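Local coordinates for penicillin-binding protein PbpB (Mycobacterium tuberculosis, PDB 6KGU) that synthesises cross-linked peptidoglycan from lipid intermediates for the mycobacterial cell wall and is the target of beta-lactam antibiotics such as aztreonam, at residues Asp12-Arg24 and Glu152-Val166. Sequence-based numbering, arbitrary orientation.
Sequences DVQPAARGSIVDR and EDSLDAVLAGTDGSV
R18 reaches into the two short helical turns of 152-160 and forms salt bridges with E152 and D156. With CG anti to the backbone N (chi1 -168°) and the chain extended to NE, its guanidinium meets E152 side-on: NE and NH2 of R18 both give to E152 OE1 from one face of the tilted carboxylate, the NH2 bond being 3.0 Å. End-on, NH1 and NH2 share D156 OD1, with R18 NH1 2.7 Å from that oxygen and the two planar groups 29° apart; G147 N is a further donor to it. L159 CB packs over one face of the guanidinium while the carboxylates hold its edge, which would limit its rotation. E152 OE2 forms a salt bridge with R126 and a hydrogen bond with Y128, and D156 OD2 a hydrogen bond with H146, second partners that would steady both carboxylates.

Apolar contact continues where I21 CD1 meets L159 CD1 at 3.8 Å.

Polar contacts along the backbones join 12-19 to 159-166. G19 N donates to L159 O (2.8 Å), a water bridges A16 O and A160 O, and the side-chain oxygen D163 OD1 accepts a nearly straight bond from A16 N (2.7 Å, 174°). Further along, Q14 and G164 form a hydrogen-bonded antiparallel pair, and V166 N donates to D12 O (3.1 Å).

Together this is a two-stranded antiparallel ribbon, 13-14 with 164-165, continuing into a loop, 15-20, that R18 ties to helices 150-154 and 156-160 within the PBP dimerisation domain, remote from the transpeptidase active site.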
loop_
_atom_site.group_PDB
_atom_site.type_symbol
_atom_site.label_atom_id
_atom_site.label_comp_id
_atom_site.label_asym_id
_atom_site.label_seq_id
_atom_site.Cartn_x
_atom_site.Cartn_y
_atom_site.Cartn_z
ATOM N N ASP A 12 -28.090 -40.415 2.991
ATOM C CA ASP A 12 -28.674 -39.897 1.759
ATOM C C ASP A 12 -27.923 -38.664 1.226
ATOM O O ASP A 12 -27.843 -38.460 0.010
ATOM C CB ASP A 12 -30.156 -39.569 1.974
ATOM C CG ASP A 12 -30.995 -39.812 0.728
ATOM O OD1 ASP A 12 -30.433 -40.292 -0.279
ATOM O OD2 ASP A 12 -32.214 -39.537 0.758
ATOM N N VAL A 13 -27.366 -37.843 2.119
ATOM C CA VAL A 13 -26.633 -36.646 1.706
ATOM C C VAL A 13 -25.146 -36.969 1.567
ATOM O O VAL A 13 -24.547 -37.619 2.433
ATOM C CB VAL A 13 -26.867 -35.480 2.682
ATOM C CG1 VAL A 13 -26.186 -35.722 4.029
ATOM C CG2 VAL A 13 -26.400 -34.175 2.060
ATOM N N GLN A 14 -24.558 -36.538 0.451
ATOM C CA GLN A 14 -23.155 -36.788 0.140
ATOM C C GLN A 14 -22.386 -35.483 0.319
ATOM O O GLN A 14 -22.359 -34.651 -0.603
ATOM C CB GLN A 14 -23.013 -37.307 -1.295
ATOM C CG GLN A 14 -22.219 -38.589 -1.438
ATOM C CD GLN A 14 -21.990 -38.970 -2.893
ATOM O OE1 GLN A 14 -22.251 -38.179 -3.807
ATOM N NE2 GLN A 14 -21.510 -40.187 -3.117
ATOM N N PRO A 15 -21.747 -35.256 1.468
ATOM C CA PRO A 15 -21.222 -33.914 1.774
ATOM C C PRO A 15 -19.998 -33.546 0.946
ATOM O O PRO A 15 -19.094 -34.354 0.743
ATOM C CB PRO A 15 -20.874 -34.006 3.264
ATOM C CG PRO A 15 -20.631 -35.465 3.502
ATOM C CD PRO A 15 -21.580 -36.192 2.595
ATOM N N ALA A 16 -19.970 -32.301 0.475
ATOM C CA ALA A 16 -18.763 -31.794 -0.166
ATOM C C ALA A 16 -17.705 -31.460 0.881
ATOM O O ALA A 16 -18.013 -30.921 1.949
ATOM C CB ALA A 16 -19.078 -30.556 -0.996
ATOM N N ALA A 17 -16.454 -31.783 0.576
ATOM C CA ALA A 17 -15.334 -31.467 1.455
ATOM C C ALA A 17 -14.798 -30.070 1.141
ATOM O O ALA A 17 -14.518 -29.751 -0.021
ATOM C CB ALA A 17 -14.223 -32.508 1.306
ATOM N N ARG A 18 -14.637 -29.251 2.176
ATOM C CA ARG A 18 -14.202 -27.875 1.974
ATOM C C ARG A 18 -12.789 -27.821 1.410
ATOM O O ARG A 18 -11.903 -28.567 1.830
ATOM C CB ARG A 18 -14.276 -27.089 3.282
ATOM C CG ARG A 18 -14.125 -25.578 3.085
ATOM C CD ARG A 18 -14.498 -24.815 4.349
ATOM N NE ARG A 18 -14.402 -23.364 4.164
ATOM C CZ ARG A 18 -15.376 -22.619 3.649
ATOM N NH1 ARG A 18 -16.521 -23.192 3.258
ATOM N NH2 ARG A 18 -15.212 -21.312 3.514
ATOM N N GLY A 19 -12.584 -26.937 0.446
ATOM C CA GLY A 19 -11.261 -26.741 -0.106
ATOM C C GLY A 19 -10.362 -25.938 0.824
ATOM O O GLY A 19 -10.788 -25.336 1.814
ATOM N N SER A 20 -9.077 -25.943 0.503
ATOM C CA SER A 20 -8.057 -25.280 1.303
ATOM C C SER A 20 -7.738 -23.896 0.749
ATOM O O SER A 20 -8.032 -23.578 -0.403
ATOM C CB SER A 20 -6.777 -26.121 1.350
ATOM O OG SER A 20 -6.999 -27.355 2.004
ATOM N N ILE A 21 -7.106 -23.079 1.589
ATOM C CA ILE A 21 -6.535 -21.798 1.188
ATOM C C ILE A 21 -5.037 -21.899 1.445
ATOM O O ILE A 21 -4.619 -22.135 2.584
ATOM C CB ILE A 21 -7.148 -20.615 1.967
ATOM C CG1 ILE A 21 -8.666 -20.531 1.754
ATOM C CG2 ILE A 21 -6.448 -19.297 1.572
ATOM C CD1 ILE A 21 -9.378 -19.465 2.600
ATOM N N VAL A 22 -4.232 -21.744 0.389
ATOM C CA VAL A 22 -2.786 -21.901 0.482
ATOM C C VAL A 22 -2.122 -20.664 -0.112
ATOM O O VAL A 22 -2.744 -19.889 -0.837
ATOM C CB VAL A 22 -2.287 -23.188 -0.235
ATOM C CG1 VAL A 22 -3.077 -24.406 0.224
ATOM C CG2 VAL A 22 -2.387 -23.040 -1.756
ATOM N N ASP A 23 -0.838 -20.485 0.199
ATOM C CA ASP A 23 -0.092 -19.360 -0.345
ATOM C C ASP A 23 0.477 -19.749 -1.715
ATOM O O ASP A 23 0.233 -20.847 -2.216
ATOM C CB ASP A 23 0.975 -18.885 0.651
ATOM C CG ASP A 23 2.295 -19.706 0.596
ATOM O OD1 ASP A 23 2.343 -20.801 0.004
ATOM O OD2 ASP A 23 3.300 -19.233 1.187
ATOM N N ARG A 24 1.236 -18.835 -2.338
ATOM C CA ARG A 24 1.701 -19.053 -3.705
ATOM C C ARG A 24 2.572 -20.301 -3.839
ATOM O O ARG A 24 2.682 -20.861 -4.937
ATOM C CB ARG A 24 2.454 -17.815 -4.209
ATOM C CG ARG A 24 3.844 -17.589 -3.607
ATOM C CD ARG A 24 4.444 -16.225 -4.036
ATOM N NE ARG A 24 4.668 -16.112 -5.487
ATOM C CZ ARG A 24 3.983 -15.329 -6.316
ATOM N NH1 ARG A 24 3.005 -14.557 -5.875
ATOM N NH2 ARG A 24 4.287 -15.312 -7.607
ATOM N N GLU A 152 -12.725 -16.700 3.425
ATOM C CA GLU A 152 -13.541 -17.882 3.724
ATOM C C GLU A 152 -14.996 -17.619 3.380
ATOM O O GLU A 152 -15.707 -18.507 2.890
ATOM C CB GLU A 152 -13.428 -18.266 5.203
ATOM C CG GLU A 152 -12.072 -18.756 5.654
ATOM C CD GLU A 152 -11.872 -20.253 5.438
ATOM O OE1 GLU A 152 -12.435 -20.821 4.468
ATOM O OE2 GLU A 152 -11.150 -20.858 6.250
ATOM N N ASP A 153 -15.447 -16.394 3.624
ATOM C CA ASP A 153 -16.811 -16.001 3.310
ATOM C C ASP A 153 -16.959 -15.625 1.840
ATOM O O ASP A 153 -17.798 -16.191 1.136
ATOM C CB ASP A 153 -17.229 -14.839 4.209
ATOM C CG ASP A 153 -18.625 -14.370 3.930
ATOM O OD1 ASP A 153 -19.535 -15.216 3.885
ATOM O OD2 ASP A 153 -18.815 -13.154 3.779
ATOM N N SER A 154 -16.138 -14.684 1.359
ATOM C CA SER A 154 -16.347 -14.126 0.023
ATOM C C SER A 154 -16.080 -15.154 -1.066
ATOM O O SER A 154 -16.658 -15.058 -2.149
ATOM C CB SER A 154 -15.463 -12.893 -0.196
ATOM O OG SER A 154 -14.083 -13.245 -0.235
ATOM N N LEU A 155 -15.203 -16.128 -0.813
ATOM C CA LEU A 155 -14.994 -17.236 -1.733
ATOM C C LEU A 155 -15.660 -18.533 -1.262
ATOM O O LEU A 155 -15.242 -19.618 -1.678
ATOM C CB LEU A 155 -13.493 -17.464 -1.947
ATOM C CG LEU A 155 -12.787 -16.278 -2.615
ATOM C CD1 LEU A 155 -11.322 -16.592 -2.887
ATOM C CD2 LEU A 155 -13.519 -15.875 -3.902
ATOM N N ASP A 156 -16.678 -18.447 -0.403
ATOM C CA ASP A 156 -17.239 -19.655 0.194
ATOM C C ASP A 156 -17.772 -20.618 -0.863
ATOM O O ASP A 156 -17.582 -21.833 -0.751
ATOM C CB ASP A 156 -18.342 -19.283 1.181
ATOM C CG ASP A 156 -18.856 -20.471 1.946
ATOM O OD1 ASP A 156 -18.059 -21.078 2.710
ATOM O OD2 ASP A 156 -20.058 -20.779 1.800
ATOM N N ALA A 157 -18.433 -20.098 -1.900
ATOM C CA ALA A 157 -18.969 -20.978 -2.937
ATOM C C ALA A 157 -17.862 -21.772 -3.613
ATOM O O ALA A 157 -18.020 -22.969 -3.878
ATOM C CB ALA A 157 -19.755 -20.168 -3.968
ATOM N N VAL A 158 -16.719 -21.132 -3.871
ATOM C CA VAL A 158 -15.574 -21.845 -4.436
ATOM C C VAL A 158 -15.029 -22.859 -3.438
ATOM O O VAL A 158 -14.685 -23.992 -3.802
ATOM C CB VAL A 158 -14.485 -20.842 -4.873
ATOM C CG1 VAL A 158 -13.271 -21.573 -5.403
ATOM C CG2 VAL A 158 -15.030 -19.882 -5.925
ATOM N N LEU A 159 -14.932 -22.466 -2.165
ATOM C CA LEU A 159 -14.343 -23.328 -1.148
ATOM C C LEU A 159 -15.307 -24.414 -0.665
ATOM O O LEU A 159 -14.863 -25.515 -0.306
ATOM C CB LEU A 159 -13.879 -22.470 0.042
ATOM C CG LEU A 159 -12.679 -21.535 -0.213
ATOM C CD1 LEU A 159 -12.586 -20.446 0.870
ATOM C CD2 LEU A 159 -11.373 -22.358 -0.285
ATOM N N ALA A 160 -16.607 -24.117 -0.615
ATOM C CA ALA A 160 -17.568 -25.055 -0.039
ATOM C C ALA A 160 -17.993 -26.147 -1.011
ATOM O O ALA A 160 -18.386 -27.234 -0.573
ATOM C CB ALA A 160 -18.819 -24.319 0.439
ATOM N N GLY A 161 -17.956 -25.878 -2.311
ATOM C CA GLY A 161 -18.520 -26.834 -3.245
ATOM C C GLY A 161 -20.028 -26.987 -3.058
ATOM O O GLY A 161 -20.718 -26.107 -2.545
ATOM N N THR A 162 -20.537 -28.140 -3.494
ATOM C CA THR A 162 -21.967 -28.423 -3.445
ATOM C C THR A 162 -22.180 -29.871 -3.042
ATOM O O THR A 162 -21.613 -30.772 -3.663
ATOM C CB THR A 162 -22.628 -28.157 -4.793
ATOM O OG1 THR A 162 -22.301 -26.834 -5.229
ATOM C CG2 THR A 162 -24.158 -28.316 -4.695
ATOM N N ASP A 163 -22.982 -30.088 -2.001
ATOM C CA ASP A 163 -23.256 -31.443 -1.541
ATOM C C ASP A 163 -24.018 -32.237 -2.598
ATOM O O ASP A 163 -24.959 -31.738 -3.226
ATOM C CB ASP A 163 -24.069 -31.426 -0.249
ATOM C CG ASP A 163 -23.356 -30.713 0.881
ATOM O OD1 ASP A 163 -22.111 -30.706 0.892
ATOM O OD2 ASP A 163 -24.047 -30.156 1.753
ATOM N N GLY A 164 -23.605 -33.489 -2.781
ATOM C CA GLY A 164 -24.318 -34.424 -3.622
ATOM C C GLY A 164 -25.423 -35.125 -2.859
ATOM O O GLY A 164 -25.799 -34.737 -1.751
ATOM N N SER A 165 -25.937 -36.195 -3.469
ATOM C CA SER A 165 -27.079 -36.922 -2.929
ATOM C C SER A 165 -27.224 -38.248 -3.664
ATOM O O SER A 165 -26.812 -38.375 -4.821
ATOM C CB SER A 165 -28.363 -36.094 -3.064
ATOM O OG SER A 165 -29.517 -36.935 -3.108
ATOM N N VAL A 166 -27.804 -39.229 -2.977
ATOM C CA VAL A 166 -28.148 -40.509 -3.600
ATOM C C VAL A 166 -29.147 -41.279 -2.735
ATOM O O VAL A 166 -30.239 -41.635 -3.189
ATOM C CB VAL A 166 -26.893 -41.366 -3.864
ATOM C CG1 VAL A 166 -26.278 -41.829 -2.550
ATOM C CG2 VAL A 166 -27.235 -42.547 -4.780
HETATM O O HOH W 1 -17.899 -27.975 2.042
#